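Local coordinates for protein probable chaperone (Pseudomonas aeruginosa, PDB 4JMF) that probably acts as a dimeric type III secretion chaperone of the CesT family, binding an effector protein before its export, at residues 35-40 with 49-54; 72-77 with 85-90. One frame throughout, in Å; residues are numbered along the deposited sequence.

Interaction 1. Residues 35-40 with 49-54; sequences HLCHLA and MFTRLE
His-38 and Phe-50 face each other as a hydrogen-bonded pair of the antiparallel hairpin made by strands 35-41 and 46-53, with His-38 N giving its proton to Phe-50 O at 2.8 Å and Phe-50 N returning one to His-38 O at 2.9 Å. The hairpin lies within the antiparallel sheet of the CesT-type chaperone fold, and its two faces serve different ends. On the face of His-38 and Phe-50, the phenyl group takes the crowded position between backbone N and carbonyl carbon (chi1 59°), which lays it over its partner: His-38 CB sits above the ring face, 3.9 Å from the centroid. The two rings are inclined at 37°, with His-38 CD2 close to Phe-50 CE1. Both residues pack against apolar side chains of the bound partner protein, while Ser-29 bonds His-38 ND1. On the other face, Leu-39 and Met-49 run side by side, with CD2 of the leucine 3.7 Å from CG of the methionine; helix 3-15 covers Leu-39 and helix 98-114 covers Met-49. Nearer the open end, one water joins Leu-36 O, His-38 NE2 and Arg-52 N, fixing the imidazole from its second nitrogen. Leu-36 O is gripped again by the Thr-51 hydroxyl, whose OG1 donates at 2.7 Å from 44° above the carbonyl plane.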
ATOM      1  N   HIS B  35      -5.121   7.254 -19.265  1.00 25.10           N
ATOM      2  CA  HIS B  35      -4.090   6.835 -18.313  1.00 25.25           C
ATOM      3  C   HIS B  35      -3.161   5.723 -18.812  1.00 25.20           C
ATOM      4  O   HIS B  35      -3.601   4.599 -19.093  1.00 23.35           O
ATOM      5  CB  HIS B  35      -4.766   6.409 -17.017  1.00 24.83           C
ATOM      6  CG  HIS B  35      -5.751   7.413 -16.511  1.00 27.92           C
ATOM      7  ND1 HIS B  35      -5.371   8.647 -16.022  1.00 23.66           N
ATOM      8  CD2 HIS B  35      -7.104   7.374 -16.434  1.00 24.81           C
ATOM      9  CE1 HIS B  35      -6.449   9.322 -15.661  1.00 26.31           C
ATOM     10  NE2 HIS B  35      -7.512   8.572 -15.902  1.00 28.84           N
ATOM     11  N   LEU B  36      -1.871   6.035 -18.912  1.00 22.69           N
ATOM     12  CA  LEU B  36      -0.868   5.017 -19.210  1.00 21.13           C
ATOM     13  C   LEU B  36      -0.443   4.377 -17.884  1.00 23.62           C
ATOM     14  O   LEU B  36       0.080   5.070 -16.998  1.00 22.69           O
ATOM     15  CB  LEU B  36       0.334   5.638 -19.928  1.00 17.06           C
ATOM     16  CG  LEU B  36       1.504   4.724 -20.313  1.00 23.03           C
ATOM     17  CD1 LEU B  36       1.085   3.698 -21.365  1.00 21.05           C
ATOM     18  CD2 LEU B  36       2.684   5.524 -20.803  1.00 19.11           C
ATOM     19  N   CYS B  37      -0.698   3.070 -17.743  1.00 19.45           N
ATOM     20  CA  CYS B  37      -0.408   2.332 -16.521  1.00 20.10           C
ATOM     21  C   CYS B  37       0.635   1.248 -16.765  1.00 21.58           C
ATOM     22  O   CYS B  37       0.653   0.624 -17.829  1.00 24.95           O
ATOM     23  CB  CYS B  37      -1.685   1.682 -15.992  1.00 18.67           C
ATOM     24  SG  CYS B  37      -3.056   2.822 -15.761  1.00 23.52           S
ATOM     25  N   HIS B  38       1.492   1.021 -15.774  1.00 17.87           N
ATOM     26  CA  HIS B  38       2.565   0.031 -15.878  1.00 21.31           C
ATOM     27  C   HIS B  38       2.411  -1.040 -14.792  1.00 20.91           C
ATOM     28  O   HIS B  38       1.917  -0.742 -13.701  1.00 18.58           O
ATOM     29  CB  HIS B  38       3.934   0.708 -15.724  1.00 17.33           C
ATOM     30  CG  HIS B  38       4.056   1.995 -16.477  1.00 21.34           C
ATOM     31  ND1 HIS B  38       4.407   2.048 -17.811  1.00 19.93           N
ATOM     32  CD2 HIS B  38       3.863   3.278 -16.087  1.00 20.15           C
ATOM     33  CE1 HIS B  38       4.425   3.310 -18.208  1.00 22.41           C
ATOM     34  NE2 HIS B  38       4.101   4.076 -17.182  1.00 24.23           N
ATOM     35  N   LEU B  39       2.848  -2.266 -15.094  1.00 16.49           N
ATOM     36  CA  LEU B  39       2.722  -3.392 -14.181  1.00 20.30           C
ATOM     37  C   LEU B  39       4.084  -4.028 -14.103  1.00 20.36           C
ATOM     38  O   LEU B  39       4.762  -4.157 -15.121  1.00 18.90           O
ATOM     39  CB  LEU B  39       1.751  -4.439 -14.733  1.00 20.36           C
ATOM     40  CG  LEU B  39       0.532  -3.946 -15.502  1.00 27.67           C
ATOM     41  CD1 LEU B  39      -0.246  -5.143 -16.094  1.00 30.45           C
ATOM     42  CD2 LEU B  39      -0.342  -3.140 -14.611  1.00 19.57           C
ATOM     43  N   ALA B  40       4.495  -4.427 -12.906  1.00 15.85           N
ATOM     44  CA  ALA B  40       5.775  -5.095 -12.769  1.00 19.97           C
ATOM     45  C   ALA B  40       5.736  -5.970 -11.546  1.00 21.42           C
ATOM     46  O   ALA B  40       4.979  -5.703 -10.619  1.00 19.61           O
ATOM     47  CB  ALA B  40       6.897  -4.063 -12.633  1.00 24.03           C
ATOM     48  N   MET B  49       1.385  -1.872  -9.595  1.00 14.00           N
ATOM     49  CA  MET B  49       0.773  -1.139 -10.701  1.00 15.34           C
ATOM     50  C   MET B  49       0.959   0.346 -10.459  1.00 17.05           C
ATOM     51  O   MET B  49       0.778   0.823  -9.333  1.00 16.35           O
ATOM     52  CB  MET B  49      -0.730  -1.425 -10.794  1.00 13.29           C
ATOM     53  CG  MET B  49      -1.093  -2.886 -10.983  1.00 14.01           C
ATOM     54  SD  MET B  49      -2.839  -3.007 -11.378  1.00 17.45           S
ATOM     55  CE  MET B  49      -3.055  -4.779 -11.527  1.00 15.33           C
ATOM     56  N   PHE B  50       1.291   1.097 -11.502  1.00 17.19           N
ATOM     57  CA  PHE B  50       1.458   2.534 -11.293  1.00 18.62           C
ATOM     58  C   PHE B  50       1.251   3.342 -12.553  1.00 20.57           C
ATOM     59  O   PHE B  50       1.309   2.809 -13.662  1.00 19.10           O
ATOM     60  CB  PHE B  50       2.833   2.847 -10.672  1.00 17.73           C
ATOM     61  CG  PHE B  50       4.002   2.391 -11.507  1.00 21.14           C
ATOM     62  CD1 PHE B  50       4.694   3.289 -12.308  1.00 18.58           C
ATOM     63  CD2 PHE B  50       4.430   1.067 -11.470  1.00 19.82           C
ATOM     64  CE1 PHE B  50       5.787   2.864 -13.074  1.00 21.53           C
ATOM     65  CE2 PHE B  50       5.520   0.635 -12.230  1.00 16.95           C
ATOM     66  CZ  PHE B  50       6.195   1.535 -13.029  1.00 23.92           C
ATOM     67  N   THR B  51       1.016   4.639 -12.368  1.00 19.16           N
ATOM     68  CA  THR B  51       0.864   5.536 -13.494  1.00 18.80           C
ATOM     69  C   THR B  51       1.614   6.834 -13.167  1.00 22.41           C
ATOM     70  O   THR B  51       1.586   7.316 -12.023  1.00 18.28           O
ATOM     71  CB  THR B  51      -0.642   5.770 -13.798  1.00 18.31           C
ATOM     72  OG1 THR B  51      -0.807   6.602 -14.950  1.00 20.13           O
ATOM     73  CG2 THR B  51      -1.355   6.384 -12.609  1.00 18.36           C
ATOM     74  N   ARG B  52       2.324   7.369 -14.155  1.00 21.83           N
ATOM     75  CA  ARG B  52       3.092   8.598 -13.958  1.00 21.85           C
ATOM     76  C   ARG B  52       2.175   9.795 -14.147  1.00 23.79           C
ATOM     77  O   ARG B  52       1.497   9.913 -15.172  1.00 25.83           O
ATOM     78  CB  ARG B  52       4.256   8.656 -14.951  1.00 23.74           C
ATOM     79  CG  ARG B  52       5.115   9.910 -14.884  1.00 25.83           C
ATOM     80  CD  ARG B  52       4.827  10.853 -16.047  1.00 24.20           C
ATOM     81  NE  ARG B  52       5.736  12.003 -16.079  1.00 30.02           N
ATOM     82  CZ  ARG B  52       5.656  12.994 -16.967  1.00 30.71           C
ATOM     83  NH1 ARG B  52       4.704  12.987 -17.897  1.00 27.15           N
ATOM     84  NH2 ARG B  52       6.516  14.001 -16.916  1.00 27.89           N
ATOM     85  N   LEU B  53       2.115  10.658 -13.143  1.00 26.41           N
ATOM     86  CA  LEU B  53       1.319  11.874 -13.243  1.00 26.90           C
ATOM     87  C   LEU B  53       2.246  13.040 -13.563  1.00 30.76           C
ATOM     88  O   LEU B  53       3.470  12.870 -13.669  1.00 27.36           O
ATOM     89  CB  LEU B  53       0.591  12.138 -11.926  1.00 28.88           C
ATOM     90  CG  LEU B  53      -0.283  10.992 -11.408  1.00 31.43           C
ATOM     91  CD1 LEU B  53      -0.884  11.351 -10.063  1.00 30.22           C
ATOM     92  CD2 LEU B  53      -1.388  10.633 -12.402  1.00 29.52           C
ATOM     93  N   GLU B  54       1.672  14.226 -13.731  1.00 35.01           N
ATOM     94  CA  GLU B  54       2.490  15.431 -13.837  1.00 34.06           C
ATOM     95  C   GLU B  54       2.449  16.195 -12.516  1.00 33.16           C
ATOM     96  O   GLU B  54       3.234  15.898 -11.603  1.00 31.69           O
ATOM     97  CB  GLU B  54       2.071  16.289 -15.046  1.00 29.45           C
ATOM     98  CG  GLU B  54       2.497  15.655 -16.378  1.00 33.53           C
ATOM     99  CD  GLU B  54       2.028  16.411 -17.618  1.00 39.81           C
ATOM    100  OE1 GLU B  54       1.800  17.640 -17.533  1.00 42.67           O
ATOM    101  OE2 GLU B  54       1.895  15.766 -18.690  1.00 38.81           O
TER
HETATM  102  O   HOH W   1      -2.199   8.911 -15.887  1.00 30.28           O
HETATM  103  O   HOH W   2       2.466   6.279 -16.726  1.00 20.49           O

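Interaction 2. Residues 72-77 with 85-90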
ATOM      1  N   CYS B  72      -6.086  -1.739  -2.020  1.00 16.15           N
ATOM      2  CA  CYS B  72      -5.685  -1.336  -3.368  1.00 19.27           C
ATOM      3  C   CYS B  72      -5.811   0.167  -3.598  1.00 17.47           C
ATOM      4  O   CYS B  72      -5.545   0.649  -4.709  1.00 15.76           O
ATOM      5  CB  CYS B  72      -6.500  -2.085  -4.428  1.00 17.53           C
ATOM      6  SG  CYS B  72      -6.170  -3.866  -4.457  1.00 21.51           S
ATOM      7  N   LYS B  73      -6.243   0.907  -2.578  1.00 17.86           N
ATOM      8  CA  LYS B  73      -6.297   2.374  -2.715  1.00 17.54           C
ATOM      9  C   LYS B  73      -4.869   2.811  -2.985  1.00 19.50           C
ATOM     10  O   LYS B  73      -3.955   2.433  -2.244  1.00 16.28           O
ATOM     11  CB  LYS B  73      -6.802   3.046  -1.442  1.00 20.53           C
ATOM     12  CG  LYS B  73      -6.755   4.575  -1.519  1.00 20.79           C
ATOM     13  CD  LYS B  73      -7.071   5.206  -0.177  1.00 18.44           C
ATOM     14  CE  LYS B  73      -7.053   6.736  -0.292  1.00 19.25           C
ATOM     15  NZ  LYS B  73      -7.400   7.400   0.997  1.00 20.32           N
ATOM     16  N   PRO B  74      -4.654   3.552  -4.079  1.00 17.05           N
ATOM     17  CA  PRO B  74      -3.264   3.832  -4.450  1.00 18.95           C
ATOM     18  C   PRO B  74      -2.631   4.943  -3.618  1.00 20.45           C
ATOM     19  O   PRO B  74      -3.311   5.697  -2.914  1.00 18.48           O
ATOM     20  CB  PRO B  74      -3.369   4.261  -5.920  1.00 15.30           C
ATOM     21  CG  PRO B  74      -4.756   4.799  -6.045  1.00 18.47           C
ATOM     22  CD  PRO B  74      -5.618   4.077  -5.059  1.00 16.23           C
ATOM     23  N   ILE B  75      -1.310   5.026  -3.725  1.00 22.10           N
ATOM     24  CA  ILE B  75      -0.507   5.946  -2.949  1.00 18.81           C
ATOM     25  C   ILE B  75       0.132   6.901  -3.953  1.00 21.47           C
ATOM     26  O   ILE B  75       0.442   6.489  -5.069  1.00 21.41           O
ATOM     27  CB  ILE B  75       0.608   5.161  -2.234  1.00 19.78           C
ATOM     28  CG1 ILE B  75       0.010   4.034  -1.402  1.00 23.51           C
ATOM     29  CG2 ILE B  75       1.497   6.072  -1.389  1.00 19.20           C
ATOM     30  CD1 ILE B  75      -1.008   4.500  -0.442  1.00 28.11           C
ATOM     31  N   LEU B  76       0.331   8.164  -3.581  1.00 19.46           N
ATOM     32  CA  LEU B  76       0.974   9.113  -4.493  1.00 22.93           C
ATOM     33  C   LEU B  76       2.324   9.543  -3.934  1.00 22.88           C
ATOM     34  O   LEU B  76       2.394  10.215  -2.906  1.00 18.57           O
ATOM     35  CB  LEU B  76       0.086  10.337  -4.733  1.00 22.52           C
ATOM     36  CG  LEU B  76       0.618  11.369  -5.729  1.00 25.20           C
ATOM     37  CD1 LEU B  76       1.004  10.668  -7.016  1.00 26.54           C
ATOM     38  CD2 LEU B  76      -0.420  12.426  -6.019  1.00 27.19           C
ATOM     39  N   GLY B  77       3.395   9.145  -4.604  1.00 19.57           N
ATOM     40  CA  GLY B  77       4.733   9.407  -4.104  1.00 21.52           C
ATOM     41  C   GLY B  77       5.609   9.983  -5.199  1.00 22.33           C
ATOM     42  O   GLY B  77       5.144  10.236  -6.322  1.00 20.52           O
ATOM     43  N   ARG B  85       6.497  11.958 -10.361  1.00 20.62           N
ATOM     44  CA  ARG B  85       5.433  11.660  -9.412  1.00 22.00           C
ATOM     45  C   ARG B  85       4.632  10.450  -9.894  1.00 20.25           C
ATOM     46  O   ARG B  85       4.136  10.428 -11.026  1.00 19.68           O
ATOM     47  CB  ARG B  85       4.557  12.902  -9.213  1.00 22.84           C
ATOM     48  CG  ARG B  85       5.394  14.100  -8.686  1.00 29.81           C
ATOM     49  CD  ARG B  85       4.645  15.426  -8.624  1.00 27.55           C
ATOM     50  NE  ARG B  85       3.643  15.495  -7.556  1.00 28.96           N
ATOM     51  CZ  ARG B  85       2.339  15.267  -7.725  1.00 34.35           C
ATOM     52  NH1 ARG B  85       1.863  14.925  -8.917  1.00 31.34           N
ATOM     53  NH2 ARG B  85       1.499  15.379  -6.699  1.00 32.42           N
ATOM     54  N   LEU B  86       4.525   9.436  -9.038  1.00 18.52           N
ATOM     55  CA  LEU B  86       3.922   8.158  -9.436  1.00 20.58           C
ATOM     56  C   LEU B  86       2.793   7.786  -8.486  1.00 18.73           C
ATOM     57  O   LEU B  86       2.975   7.776  -7.256  1.00 20.60           O
ATOM     58  CB  LEU B  86       4.974   7.044  -9.449  1.00 15.73           C
ATOM     59  CG  LEU B  86       6.247   7.209 -10.287  1.00 23.02           C
ATOM     60  CD1 LEU B  86       7.116   5.963 -10.184  1.00 21.52           C
ATOM     61  CD2 LEU B  86       5.924   7.498 -11.752  1.00 18.31           C
ATOM     62  N   LEU B  87       1.623   7.505  -9.054  1.00 18.72           N
ATOM     63  CA  LEU B  87       0.482   6.989  -8.295  1.00 19.71           C
ATOM     64  C   LEU B  87       0.555   5.461  -8.421  1.00 16.95           C
ATOM     65  O   LEU B  87       0.651   4.949  -9.528  1.00 15.25           O
ATOM     66  CB  LEU B  87      -0.814   7.509  -8.921  1.00 16.77           C
ATOM     67  CG  LEU B  87      -2.147   7.176  -8.273  1.00 18.94           C
ATOM     68  CD1 LEU B  87      -2.252   7.935  -6.977  1.00 15.77           C
ATOM     69  CD2 LEU B  87      -3.300   7.547  -9.203  1.00 21.16           C
ATOM     70  N   TRP B  88       0.536   4.734  -7.305  1.00 15.58           N
ATOM     71  CA  TRP B  88       0.836   3.305  -7.356  1.00 15.23           C
ATOM     72  C   TRP B  88       0.080   2.508  -6.325  1.00 19.41           C
ATOM     73  O   TRP B  88      -0.314   3.029  -5.271  1.00 16.63           O
ATOM     74  CB  TRP B  88       2.334   3.058  -7.143  1.00 14.61           C
ATOM     75  CG  TRP B  88       2.832   3.517  -5.796  1.00 16.60           C
ATOM     76  CD1 TRP B  88       3.218   4.786  -5.454  1.00 18.85           C
ATOM     77  CD2 TRP B  88       2.995   2.718  -4.613  1.00 19.14           C
ATOM     78  NE1 TRP B  88       3.624   4.823  -4.137  1.00 19.26           N
ATOM     79  CE2 TRP B  88       3.490   3.569  -3.596  1.00 18.89           C
ATOM     80  CE3 TRP B  88       2.773   1.365  -4.312  1.00 16.52           C
ATOM     81  CZ2 TRP B  88       3.768   3.112  -2.303  1.00 16.51           C
ATOM     82  CZ3 TRP B  88       3.053   0.909  -3.022  1.00 21.72           C
ATOM     83  CH2 TRP B  88       3.548   1.784  -2.034  1.00 21.75           C
ATOM     84  N   ASN B  89      -0.114   1.226  -6.623  1.00 15.53           N
ATOM     85  CA  ASN B  89      -0.561   0.303  -5.586  1.00 14.86           C
ATOM     86  C   ASN B  89       0.134  -1.040  -5.754  1.00 15.35           C
ATOM     87  O   ASN B  89       0.878  -1.233  -6.720  1.00 15.68           O
ATOM     88  CB  ASN B  89      -2.090   0.207  -5.513  1.00 14.36           C
ATOM     89  CG  ASN B  89      -2.719  -0.291  -6.804  1.00 16.21           C
ATOM     90  OD1 ASN B  89      -2.046  -0.871  -7.670  1.00 15.94           O
ATOM     91  ND2 ASN B  89      -4.028  -0.081  -6.931  1.00 16.64           N
ATOM     92  N   ARG B  90      -0.051  -1.949  -4.803  1.00 16.05           N
ATOM     93  CA  ARG B  90       0.667  -3.221  -4.856  1.00 16.03           C
ATOM     94  C   ARG B  90      -0.112  -4.321  -4.157  1.00 19.26           C
ATOM     95  O   ARG B  90      -0.742  -4.080  -3.121  1.00 17.20           O
ATOM     96  CB  ARG B  90       2.049  -3.091  -4.212  1.00 19.35           C
ATOM     97  CG  ARG B  90       2.805  -4.415  -4.149  1.00 20.66           C
ATOM     98  CD  ARG B  90       4.297  -4.189  -4.123  1.00 22.73           C
ATOM     99  NE  ARG B  90       4.635  -3.353  -3.014  1.00 26.59           N
ATOM    100  CZ  ARG B  90       5.693  -2.556  -2.936  1.00 27.09           C
ATOM    101  NH1 ARG B  90       6.601  -2.462  -3.918  1.00 20.16           N
ATOM    102  NH2 ARG B  90       5.820  -1.852  -1.836  1.00 18.23           N
TER
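Ile-75 and Trp-88 form the middle of this contact, exchanging two backbone hydrogen bonds: Ile-75 N to Trp-88 O at 2.7 Å and Trp-88 N to Ile-75 O at 2.8 Å. Their side chains lie alongside each other and point the same way. Ile-75 CB rests over one face of the indole, 3.8 Å from the centroid of the five-membered ring, in a CH-pi contact, while CG2 reaches toward NE1 and CZ2. With chi1 at 62°, the indole is folded back over the neighbouring strand, and its CD1 comes within 3.3 Å of Ile-75 O. A second pair of backbone bonds links Gly-77 and Leu-86, the straighter being Gly-77 N to Leu-86 O at 3.0 Å. Between these pairs, on the opposite face, Leu-76 CB meets Leu-87 CD1, and Leu-87 CG packs against Pro-74 CB at 3.9 Å.

Where the strand pairing gives way to loop, a side chain takes over. Asn-89 ND2 donates to Cys-72 O at 2.8 Å, with the acceptor close to the amide plane; Gln-104 of helix 98-114 holds OD1 of the same amide, so both ends of the group are fixed. That helix also covers Pro-74 through Leu-108 and Ala-111.

Farther out, the face bearing Ile-75 and Trp-88 meets the second subunit: Trp-88 NE1 bonds Asn-65 O of that subunit, its ring meets Phe-67 of the second subunit edge-to-face, and Ile-75 packs on Ile-75 of the second subunit. The whole is an antiparallel beta hairpin at the edge of the sheet within one chain, with one face against a helix and the other in the homodimer interface, as in class I type III secretion chaperones.

Interactions 1 and 2 are two hairpins of one antiparallel sheet, with centres about 9 Å apart, and they meet where strand 46-53 runs beside strand 85-92. Probable backbone hydrogen bonds make the join: Thr-51 N to Leu-87 O and Asn-89 N to Met-49 O, both 2.9 Å. Phe-50 also touches Trp-88, so the aromatic face of 35-40 with 49-54 continues into that of 72-77 with 85-90. Interaction 1 packs against the partner protein; interaction 2 adds the dimer contacts and also reaches that protein, through a Lys-73 salt bridge to an acidic side chain and the packing of Pro-74 and Leu-86. The example illustrates how one sheet can serve two interfaces while its reverse is covered by helices.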